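Local coordinates for protein phycocyanobilin lyase subunit beta (Nostoc sp. PCC 7120, PDB 5N3U) that pairs with the alpha subunit CpcE to form a lyase that is probably required for attaching the bilin chromophore to the phycocyanin alpha chain, at residues N75-A87 with A101-A114. Sequence-based numbering, arbitrary orientation.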
# COMPACT_ATOMS: atom_id res chain seq x y z
N ASN B 75 7.56 -2.94 -3.22
CA ASN B 75 7.73 -1.51 -3.20
C ASN B 75 7.00 -0.96 -4.40
O ASN B 75 7.55 -1.01 -5.51
CB ASN B 75 9.24 -1.10 -3.12
CG ASN B 75 9.47 0.39 -3.23
OD1 ASN B 75 8.63 1.14 -3.63
ND2 ASN B 75 10.66 0.82 -2.91
N TYR B 76 5.80 -0.41 -4.19
CA TYR B 76 5.00 0.06 -5.28
C TYR B 76 5.69 1.22 -6.02
O TYR B 76 5.46 1.38 -7.21
CB TYR B 76 3.57 0.42 -4.89
CG TYR B 76 3.40 1.63 -4.02
CD1 TYR B 76 3.45 2.89 -4.55
CD2 TYR B 76 3.23 1.49 -2.61
CE1 TYR B 76 3.34 4.04 -3.74
CE2 TYR B 76 3.11 2.63 -1.81
CZ TYR B 76 3.21 3.88 -2.38
OH TYR B 76 3.06 4.96 -1.59
N GLY B 77 6.47 2.01 -5.30
CA GLY B 77 7.15 3.19 -5.92
C GLY B 77 8.08 2.68 -6.99
O GLY B 77 8.08 3.16 -8.15
N ALA B 78 8.83 1.66 -6.61
CA ALA B 78 9.80 1.05 -7.58
C ALA B 78 9.13 0.35 -8.70
O ALA B 78 9.51 0.46 -9.87
CB ALA B 78 10.66 0.08 -6.83
N ARG B 79 8.04 -0.36 -8.37
CA ARG B 79 7.32 -1.15 -9.33
C ARG B 79 6.73 -0.30 -10.44
O ARG B 79 6.69 -0.73 -11.61
CB ARG B 79 6.26 -1.99 -8.58
CG ARG B 79 5.52 -2.93 -9.44
CD ARG B 79 4.84 -4.06 -8.61
NE ARG B 79 3.72 -3.58 -7.79
CZ ARG B 79 3.73 -3.35 -6.46
NH1 ARG B 79 2.62 -2.93 -5.89
NH2 ARG B 79 4.84 -3.50 -5.70
N ALA B 80 6.29 0.91 -10.11
CA ALA B 80 5.69 1.77 -11.03
C ALA B 80 6.73 2.15 -12.10
O ALA B 80 6.39 2.29 -13.24
CB ALA B 80 5.23 3.02 -10.33
N TYR B 81 7.98 2.33 -11.70
CA TYR B 81 9.07 2.63 -12.62
C TYR B 81 9.36 1.47 -13.51
O TYR B 81 9.59 1.67 -14.71
CB TYR B 81 10.37 3.05 -11.89
CG TYR B 81 10.30 4.45 -11.37
CD1 TYR B 81 10.33 5.53 -12.26
CD2 TYR B 81 10.23 4.72 -10.00
CE1 TYR B 81 10.28 6.85 -11.79
CE2 TYR B 81 10.17 6.04 -9.50
CZ TYR B 81 10.17 7.10 -10.42
OH TYR B 81 10.16 8.41 -9.95
N SER B 82 9.35 0.25 -12.99
CA SER B 82 9.53 -0.92 -13.85
C SER B 82 8.47 -0.96 -14.94
O SER B 82 8.75 -1.15 -16.11
CB SER B 82 9.51 -2.22 -13.10
OG SER B 82 10.63 -2.34 -12.28
N ILE B 83 7.24 -0.78 -14.53
CA ILE B 83 6.13 -0.85 -15.44
C ILE B 83 6.19 0.29 -16.46
O ILE B 83 5.89 0.11 -17.62
CB ILE B 83 4.81 -0.82 -14.71
CG1 ILE B 83 4.72 -2.01 -13.73
CG2 ILE B 83 3.68 -0.81 -15.75
CD1 ILE B 83 4.84 -3.36 -14.38
N ARG B 84 6.52 1.50 -16.00
CA ARG B 84 6.66 2.62 -16.90
C ARG B 84 7.77 2.39 -17.98
O ARG B 84 7.64 2.77 -19.14
CB ARG B 84 6.87 3.92 -16.13
CG ARG B 84 6.67 5.18 -17.00
CD ARG B 84 6.55 6.49 -16.19
NE ARG B 84 5.75 6.32 -14.95
CZ ARG B 84 6.20 6.23 -13.70
NH1 ARG B 84 7.47 6.22 -13.41
NH2 ARG B 84 5.32 6.10 -12.70
N THR B 85 8.86 1.81 -17.56
CA THR B 85 9.97 1.54 -18.37
C THR B 85 9.63 0.47 -19.39
O THR B 85 9.88 0.65 -20.60
CB THR B 85 11.12 1.08 -17.53
OG1 THR B 85 11.43 2.10 -16.58
CG2 THR B 85 12.32 0.83 -18.34
N LEU B 86 9.01 -0.61 -18.96
CA LEU B 86 8.47 -1.58 -19.92
C LEU B 86 7.50 -1.01 -20.89
O LEU B 86 7.55 -1.35 -22.09
CB LEU B 86 7.79 -2.75 -19.17
CG LEU B 86 8.71 -3.66 -18.50
CD1 LEU B 86 8.04 -4.43 -17.35
CD2 LEU B 86 9.43 -4.54 -19.51
N ALA B 87 6.60 -0.13 -20.43
CA ALA B 87 5.63 0.47 -21.30
C ALA B 87 6.37 1.35 -22.35
O ALA B 87 6.05 1.30 -23.50
CB ALA B 87 4.63 1.37 -20.52
N ALA B 101 -0.49 -6.04 -13.68
CA ALA B 101 -0.37 -4.79 -13.05
C ALA B 101 -1.59 -3.94 -13.19
O ALA B 101 -2.08 -3.42 -12.22
CB ALA B 101 0.80 -4.03 -13.64
N ALA B 102 -2.13 -3.84 -14.38
CA ALA B 102 -3.35 -3.08 -14.57
C ALA B 102 -4.55 -3.65 -13.84
O ALA B 102 -5.34 -2.91 -13.28
CB ALA B 102 -3.64 -2.99 -16.02
N ALA B 103 -4.70 -4.96 -13.86
CA ALA B 103 -5.89 -5.63 -13.33
C ALA B 103 -5.88 -5.93 -11.84
O ALA B 103 -6.95 -5.92 -11.21
CB ALA B 103 -6.14 -6.94 -14.12
N THR B 104 -4.71 -6.27 -11.25
CA THR B 104 -4.69 -6.77 -9.89
C THR B 104 -3.78 -6.04 -8.92
O THR B 104 -3.86 -6.28 -7.72
CB THR B 104 -4.37 -8.25 -9.84
OG1 THR B 104 -3.08 -8.50 -10.42
CG2 THR B 104 -5.45 -9.09 -10.67
N ASP B 105 -2.94 -5.14 -9.39
CA ASP B 105 -2.16 -4.34 -8.47
C ASP B 105 -3.05 -3.39 -7.69
O ASP B 105 -4.13 -3.06 -8.18
CB ASP B 105 -1.07 -3.52 -9.25
CG ASP B 105 0.18 -3.34 -8.37
OD1 ASP B 105 0.12 -2.59 -7.38
OD2 ASP B 105 1.23 -3.96 -8.67
N PHE B 106 -2.69 -3.02 -6.47
CA PHE B 106 -3.46 -2.07 -5.72
C PHE B 106 -2.95 -0.64 -5.93
O PHE B 106 -3.71 0.27 -5.78
CB PHE B 106 -3.46 -2.34 -4.24
CG PHE B 106 -4.38 -3.43 -3.82
CD1 PHE B 106 -5.75 -3.18 -3.61
CD2 PHE B 106 -3.90 -4.72 -3.64
CE1 PHE B 106 -6.62 -4.21 -3.25
CE2 PHE B 106 -4.76 -5.74 -3.26
CZ PHE B 106 -6.12 -5.48 -3.07
N ALA B 107 -1.68 -0.46 -6.31
CA ALA B 107 -1.14 0.87 -6.41
C ALA B 107 -1.56 1.61 -7.67
O ALA B 107 -1.25 1.20 -8.76
CB ALA B 107 0.35 0.79 -6.37
N PRO B 108 -2.24 2.77 -7.51
CA PRO B 108 -2.67 3.50 -8.67
C PRO B 108 -1.59 3.93 -9.62
O PRO B 108 -1.81 3.84 -10.82
CB PRO B 108 -3.34 4.74 -8.10
CG PRO B 108 -3.85 4.34 -6.77
CD PRO B 108 -2.80 3.30 -6.27
N SER B 109 -0.43 4.35 -9.13
CA SER B 109 0.64 4.75 -9.98
C SER B 109 1.05 3.56 -10.86
O SER B 109 1.39 3.75 -12.06
CB SER B 109 1.89 5.20 -9.14
OG SER B 109 2.25 4.24 -8.13
N VAL B 110 1.00 2.35 -10.29
CA VAL B 110 1.39 1.16 -11.07
C VAL B 110 0.36 0.86 -12.13
O VAL B 110 0.70 0.59 -13.28
CB VAL B 110 1.57 -0.04 -10.16
CG1 VAL B 110 1.68 -1.35 -10.98
CG2 VAL B 110 2.77 0.14 -9.31
N ARG B 111 -0.91 0.83 -11.74
CA ARG B 111 -1.99 0.53 -12.65
C ARG B 111 -2.08 1.52 -13.83
O ARG B 111 -2.38 1.09 -14.96
CB ARG B 111 -3.31 0.51 -11.86
CG ARG B 111 -3.36 -0.50 -10.71
CD ARG B 111 -4.69 -0.57 -9.98
NE ARG B 111 -5.64 -1.19 -10.89
CZ ARG B 111 -6.95 -1.10 -10.80
NH1 ARG B 111 -7.54 -0.45 -9.79
NH2 ARG B 111 -7.66 -1.69 -11.72
N ARG B 112 -1.91 2.83 -13.57
CA ARG B 112 -2.06 3.80 -14.60
C ARG B 112 -0.97 3.63 -15.63
O ARG B 112 -1.24 3.79 -16.84
CB ARG B 112 -2.05 5.24 -14.08
CG ARG B 112 -3.27 5.56 -13.17
CD ARG B 112 -3.33 7.00 -12.74
NE ARG B 112 -2.14 7.37 -11.99
CZ ARG B 112 -2.12 7.71 -10.68
NH1 ARG B 112 -3.23 7.76 -9.95
NH2 ARG B 112 -0.98 7.97 -10.13
N ALA B 113 0.24 3.36 -15.16
CA ALA B 113 1.40 3.16 -16.05
C ALA B 113 1.17 1.96 -16.96
O ALA B 113 1.53 1.98 -18.11
CB ALA B 113 2.72 3.01 -15.26
N ALA B 114 0.55 0.92 -16.41
CA ALA B 114 0.31 -0.29 -17.15
C ALA B 114 -0.82 -0.08 -18.20
O ALA B 114 -0.66 -0.49 -19.33
CB ALA B 114 -0.04 -1.37 -16.18
O HOH W 1 2.25 5.95 -13.08
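R79 and D105 form a side-on salt bridge: R79 NE donates to D105 OD2 at 2.7 Å. R79 NH1 meets D105 OD1 at 2.9 Å in an almost straight bond (174°). Both oxygens use their syn lone pairs, and the guanidinium and carboxylate planes are nearly coplanar, 25° apart. R79 NH2 turns to D72 O and to E8 of a CpcE chain. Aspartate suits this loop because OD1 turns its anti lone pair to A107 N, 3.0 Å away, closing an Asx turn just before helix 108-118. With an alanine at D105, the guanidinium of R79 would lose a two-point partner and is likely to be freer to turn, and the Asx turn its acceptor.

Along the helices, the packing is apolar. I83 is a knob among A101, V110, A113 and A114; CG2, anti to the backbone N, reaches A114 CB at 3.8 Å. Small A80 lets V110 CG2 come within 3.7 Å of A80 N. Y76 CB rests on A107 CB at 3.6 Å, while its hydroxyl is hydrogen-bonded to E8 of a CpcE chain. One water links R84 NH2 to S109 O.

Within the HEAT repeats, segments 76-87 and 108-114 run nearly parallel, their axes 8.3 Å apart at closest, with helix 95-104 joining at I83; helix 46-59 flanks the first and helix 151-163 the second.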